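Local coordinates for cellulosomal scaffoldin adaptor protein B (Acetivibrio cellulolyticus, PDB 3BWZ) that is a structural adaptor scaffoldin of the cellulosome, represented here by one type II cohesin module that probably binds a dockerin on a partner protein, at residues 26-31 and 111-116; 61-66 and 91-96. All blocks are in the same frame, centred on the assembly; numbering follows the deposited sequence. Where two conformers were deposited one is given.

Contact 1: 26-31 and 111-116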
# COMPACT_ATOMS: atom_id res chain seq x y z
N ILE A 26 -1.41 2.95 3.43
CA ILE A 26 -0.90 1.64 3.79
C ILE A 26 -0.10 1.82 5.07
O ILE A 26 0.99 2.38 5.07
CB ILE A 26 -0.03 1.01 2.70
CG1 ILE A 26 -0.79 0.87 1.37
CG2 ILE A 26 0.45 -0.35 3.19
CD1 ILE A 26 0.07 0.68 0.22
N ASN A 27 -0.68 1.38 6.19
CA ASN A 27 -0.18 1.68 7.52
C ASN A 27 0.34 0.44 8.20
O ASN A 27 -0.36 -0.57 8.27
CB ASN A 27 -1.27 2.31 8.40
CG ASN A 27 -1.70 3.67 7.91
OD1 ASN A 27 -1.09 4.24 7.02
ND2 ASN A 27 -2.77 4.19 8.49
N ILE A 28 1.55 0.54 8.73
CA ILE A 28 2.12 -0.51 9.56
C ILE A 28 2.14 -0.08 11.02
O ILE A 28 2.23 1.11 11.30
CB ILE A 28 3.54 -0.96 9.09
CG1 ILE A 28 4.59 0.14 9.27
CG2 ILE A 28 3.50 -1.45 7.66
CD1 ILE A 28 6.03 -0.34 9.04
N LYS A 29 2.05 -1.06 11.89
CA LYS A 29 2.15 -0.86 13.32
C LYS A 29 3.06 -1.92 13.93
O LYS A 29 2.85 -3.12 13.74
CB LYS A 29 0.78 -0.99 13.97
CG LYS A 29 0.72 -0.68 15.42
CD LYS A 29 -0.71 -0.67 15.93
CE LYS A 29 -1.16 -1.99 16.56
NZ LYS A 29 -1.23 -3.11 15.57
N ASN A 30 4.05 -1.45 14.69
CA ASN A 30 4.89 -2.33 15.49
C ASN A 30 5.56 -3.42 14.69
O ASN A 30 5.62 -4.56 15.12
CB ASN A 30 4.11 -2.92 16.66
CG ASN A 30 3.54 -1.86 17.56
OD1 ASN A 30 4.20 -0.86 17.84
ND2 ASN A 30 2.30 -2.04 17.97
N ILE A 31 6.11 -3.06 13.53
CA ILE A 31 6.88 -4.01 12.73
C ILE A 31 8.35 -3.82 13.09
O ILE A 31 8.98 -2.82 12.71
CB ILE A 31 6.65 -3.84 11.23
CG1 ILE A 31 5.15 -3.93 10.88
CG2 ILE A 31 7.49 -4.87 10.48
CD1 ILE A 31 4.51 -5.27 11.19
N GLY A 111 3.95 3.53 10.90
CA GLY A 111 3.71 4.68 10.03
C GLY A 111 3.08 4.27 8.73
O GLY A 111 2.70 3.12 8.54
N THR A 112 2.94 5.25 7.84
CA THR A 112 2.32 5.02 6.54
C THR A 112 3.43 4.81 5.53
O THR A 112 4.25 5.71 5.30
CB THR A 112 1.44 6.23 6.14
OG1 THR A 112 0.43 6.42 7.15
CG2 THR A 112 0.81 6.07 4.77
N VAL A 113 3.49 3.63 4.94
CA VAL A 113 4.55 3.31 4.02
C VAL A 113 4.35 3.94 2.65
O VAL A 113 5.32 4.18 1.96
CB VAL A 113 4.80 1.80 3.91
CG1 VAL A 113 5.21 1.22 5.24
CG2 VAL A 113 3.67 1.05 3.36
N ALA A 114 3.09 4.13 2.25
CA ALA A 114 2.76 4.58 0.92
C ALA A 114 1.29 4.94 0.93
O ALA A 114 0.53 4.47 1.78
CB ALA A 114 3.03 3.46 -0.11
N VAL A 115 0.90 5.75 -0.06
CA VAL A 115 -0.47 6.15 -0.25
C VAL A 115 -0.86 5.91 -1.70
O VAL A 115 -0.10 6.23 -2.62
CB VAL A 115 -0.59 7.65 0.09
CG1 VAL A 115 -1.92 8.20 -0.23
CG2 VAL A 115 -0.28 7.88 1.55
N VAL A 116 -2.04 5.32 -1.89
CA VAL A 116 -2.61 5.18 -3.23
C VAL A 116 -3.95 5.89 -3.22
O VAL A 116 -4.84 5.53 -2.47
CB VAL A 116 -2.78 3.70 -3.68
CG1 VAL A 116 -3.37 3.67 -5.10
CG2 VAL A 116 -1.46 2.98 -3.61

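Contact 2: 61-66 and 91-96. With NO3 (nitrate ion), chain B.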
# COMPACT_ATOMS: atom_id res chain seq x y z
N SER A 61 3.85 1.99 -14.71
CA SER A 61 5.07 2.10 -13.91
C SER A 61 4.99 3.06 -12.72
O SER A 61 5.95 3.18 -11.99
CB SER A 61 6.26 2.50 -14.79
OG SER A 61 6.08 3.76 -15.42
N THR A 62 3.85 3.72 -12.52
CA THR A 62 3.77 4.73 -11.48
C THR A 62 3.85 4.11 -10.08
O THR A 62 3.15 3.15 -9.77
CB THR A 62 2.47 5.52 -11.58
OG1 THR A 62 2.32 6.04 -12.91
CG2 THR A 62 2.37 6.62 -10.55
N MET A 63 4.69 4.71 -9.26
CA MET A 63 4.83 4.33 -7.88
C MET A 63 3.75 5.02 -7.01
O MET A 63 3.37 6.14 -7.28
CB MET A 63 6.24 4.76 -7.46
CG MET A 63 6.70 4.28 -6.14
SD MET A 63 7.10 2.53 -6.21
CE MET A 63 7.18 2.17 -4.46
N PRO A 64 3.28 4.35 -5.95
CA PRO A 64 2.43 5.02 -4.97
C PRO A 64 3.08 6.27 -4.40
O PRO A 64 4.30 6.45 -4.45
CB PRO A 64 2.23 3.95 -3.89
CG PRO A 64 2.32 2.68 -4.67
CD PRO A 64 3.45 2.93 -5.60
N GLY A 65 2.25 7.14 -3.85
CA GLY A 65 2.73 8.33 -3.20
C GLY A 65 3.46 8.07 -1.90
O GLY A 65 3.31 7.02 -1.25
N ALA A 66 4.25 9.06 -1.51
CA ALA A 66 5.01 9.01 -0.28
C ALA A 66 4.07 8.91 0.92
O ALA A 66 2.98 9.45 0.93
CB ALA A 66 5.89 10.25 -0.16
N PHE A 91 4.36 -3.27 -6.16
CA PHE A 91 5.42 -2.32 -5.97
C PHE A 91 6.29 -2.69 -4.79
O PHE A 91 5.87 -3.40 -3.88
CB PHE A 91 4.88 -0.89 -5.82
CG PHE A 91 3.90 -0.72 -4.68
CD1 PHE A 91 4.31 -0.33 -3.42
CD2 PHE A 91 2.53 -0.95 -4.89
CE1 PHE A 91 3.38 -0.21 -2.39
CE2 PHE A 91 1.61 -0.80 -3.87
CZ PHE A 91 2.06 -0.42 -2.63
N SER A 92 7.52 -2.17 -4.84
CA SER A 92 8.50 -2.39 -3.80
C SER A 92 9.10 -1.06 -3.41
O SER A 92 9.39 -0.23 -4.28
CB SER A 92 9.62 -3.33 -4.29
OG SER A 92 10.50 -3.66 -3.22
N LYS A 93 9.32 -0.87 -2.11
CA LYS A 93 9.87 0.34 -1.56
C LYS A 93 10.70 -0.05 -0.37
O LYS A 93 10.15 -0.58 0.60
CB LYS A 93 8.68 1.24 -1.13
CG LYS A 93 8.98 2.62 -0.71
CD LYS A 93 7.68 3.41 -0.50
CE LYS A 93 8.00 4.80 -0.14
NZ LYS A 93 6.76 5.56 -0.03
N ALA A 94 12.00 0.18 -0.43
CA ALA A 94 12.89 -0.34 0.61
C ALA A 94 14.18 0.44 0.69
O ALA A 94 14.75 0.84 -0.32
CB ALA A 94 13.16 -1.83 0.38
N TYR A 95 14.66 0.62 1.90
CA TYR A 95 15.99 1.18 2.09
C TYR A 95 17.07 0.20 1.65
O TYR A 95 16.97 -0.99 1.90
CB TYR A 95 16.20 1.54 3.54
CG TYR A 95 15.36 2.68 4.09
CD1 TYR A 95 14.96 2.68 5.42
CD2 TYR A 95 15.03 3.80 3.32
CE1 TYR A 95 14.26 3.75 5.96
CE2 TYR A 95 14.33 4.85 3.87
CZ TYR A 95 13.96 4.82 5.18
OH TYR A 95 13.26 5.90 5.67
N VAL A 96 18.13 0.72 1.02
CA VAL A 96 19.26 -0.08 0.59
C VAL A 96 20.46 0.09 1.52
O VAL A 96 21.20 -0.86 1.75
CB VAL A 96 19.64 0.25 -0.88
CG1 VAL A 96 20.91 -0.47 -1.32
CG2 VAL A 96 18.46 -0.07 -1.79
N NO3 B . 3.68 12.21 -3.77
O1 NO3 B . 2.64 12.69 -2.96
O2 NO3 B . 3.44 12.13 -5.14
O3 NO3 B . 4.69 11.44 -3.17
O HOH W 1 6.24 5.70 -2.70

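Contact 1: 26-31 and 111-116
I26 and V113 press their methyl groups together at the heart of this antiparallel strand pair, CG2 of I26 lying 3.5 Å from CG2 of V113. I26 sends that branch away from its backbone N; with CG1 beside the N (chi1 -57°) and the chain extended beyond, CD1 reaches across to the partner strand, 4.1 Å from A114 CB. The other V113 methyl, CG1, meets I28 CG2 at 4.0 Å; I28 stands roughly at right angles to V113, which is thus wedged between the two isoleucines. Farther along, I28 CG1 lies over the bare backbone of G111, whose lack of a side chain leaves that flank low. I28 N donates to G111 O at 2.8 Å and G111 N returns a bond to I28 O. The helical backbone angles of V113 kink its strand, consistent with a beta bulge: V113 N bonds to I26 O at 2.8 Å, while I26 N reaches the next carbonyl, A114 O. On the other face, N27 and T112 run side by side, and OG1 of T112 donates to OD1 of N27 at 2.7 Å from 46° above the amide carbonyl plane. Strand 6-11 flanks strand 21-29 on its far edge, adding I7 beside I26 and I28, and across the sandwich strand 34-42 packs F34, L39 and M41 against the isoleucine and valine face.

Contact 2: 61-66 and 91-96
P64 sets CG almost squarely over the centre of the F91 ring, 3.5 Å from the centroid and only 5° off the ring normal, a clear CH-pi contact. With CG between the backbone N and the carbonyl carbon (chi1 58°), the F91 ring turns its face to the proline. In the conformer described, M63 bends at its second torsion and sets CE against the backbone carbonyl, 3.3 Å from S92 O, with F91 CD1 and K93 CB beside it. K93 then stretches, fully extended, past the methionine methyl; its NZ gives a hydrogen bond to a water at 2.7 Å, which in turn donates to P64 O. NZ also bonds directly to V113 O, so water and carbonyl share the ammonium. At the end of 61-66, A66 N donates nearly straight to O3 of a nitrate, probably from the crystallisation liquor, which S53 also binds. Farther out, A114 and V116 touch P64, G65 pairs by backbone with V115, and L39 and M41 pack on F91. A proline just before the short strand 65-66, which runs beside strand 111-120, thus meets an aromatic residue of the facing sheet, part of the hydrophobic interior of the cohesin jelly-roll beta sandwich.

Overall arrangement
Contact 2 is nested within the chain loop that contact 1 closes: 26-31 comes first, then 61-66 and 91-96, and finally 111-116. Their centres lie 12 Å apart, with strand 111-120 as the shared element, since it pairs with strand 21-29 and with the short strand 65-66, and so serves both contacts. I26 CD1 packs 3.6 Å from F91 CZ, so the apolar faces of the two contacts meet at I26 and F91. Contact 1 lies within one sheet, whereas contact 2 bridges to strand 88-94 of the facing sheet, the layer that in related cohesins receives the dockerin.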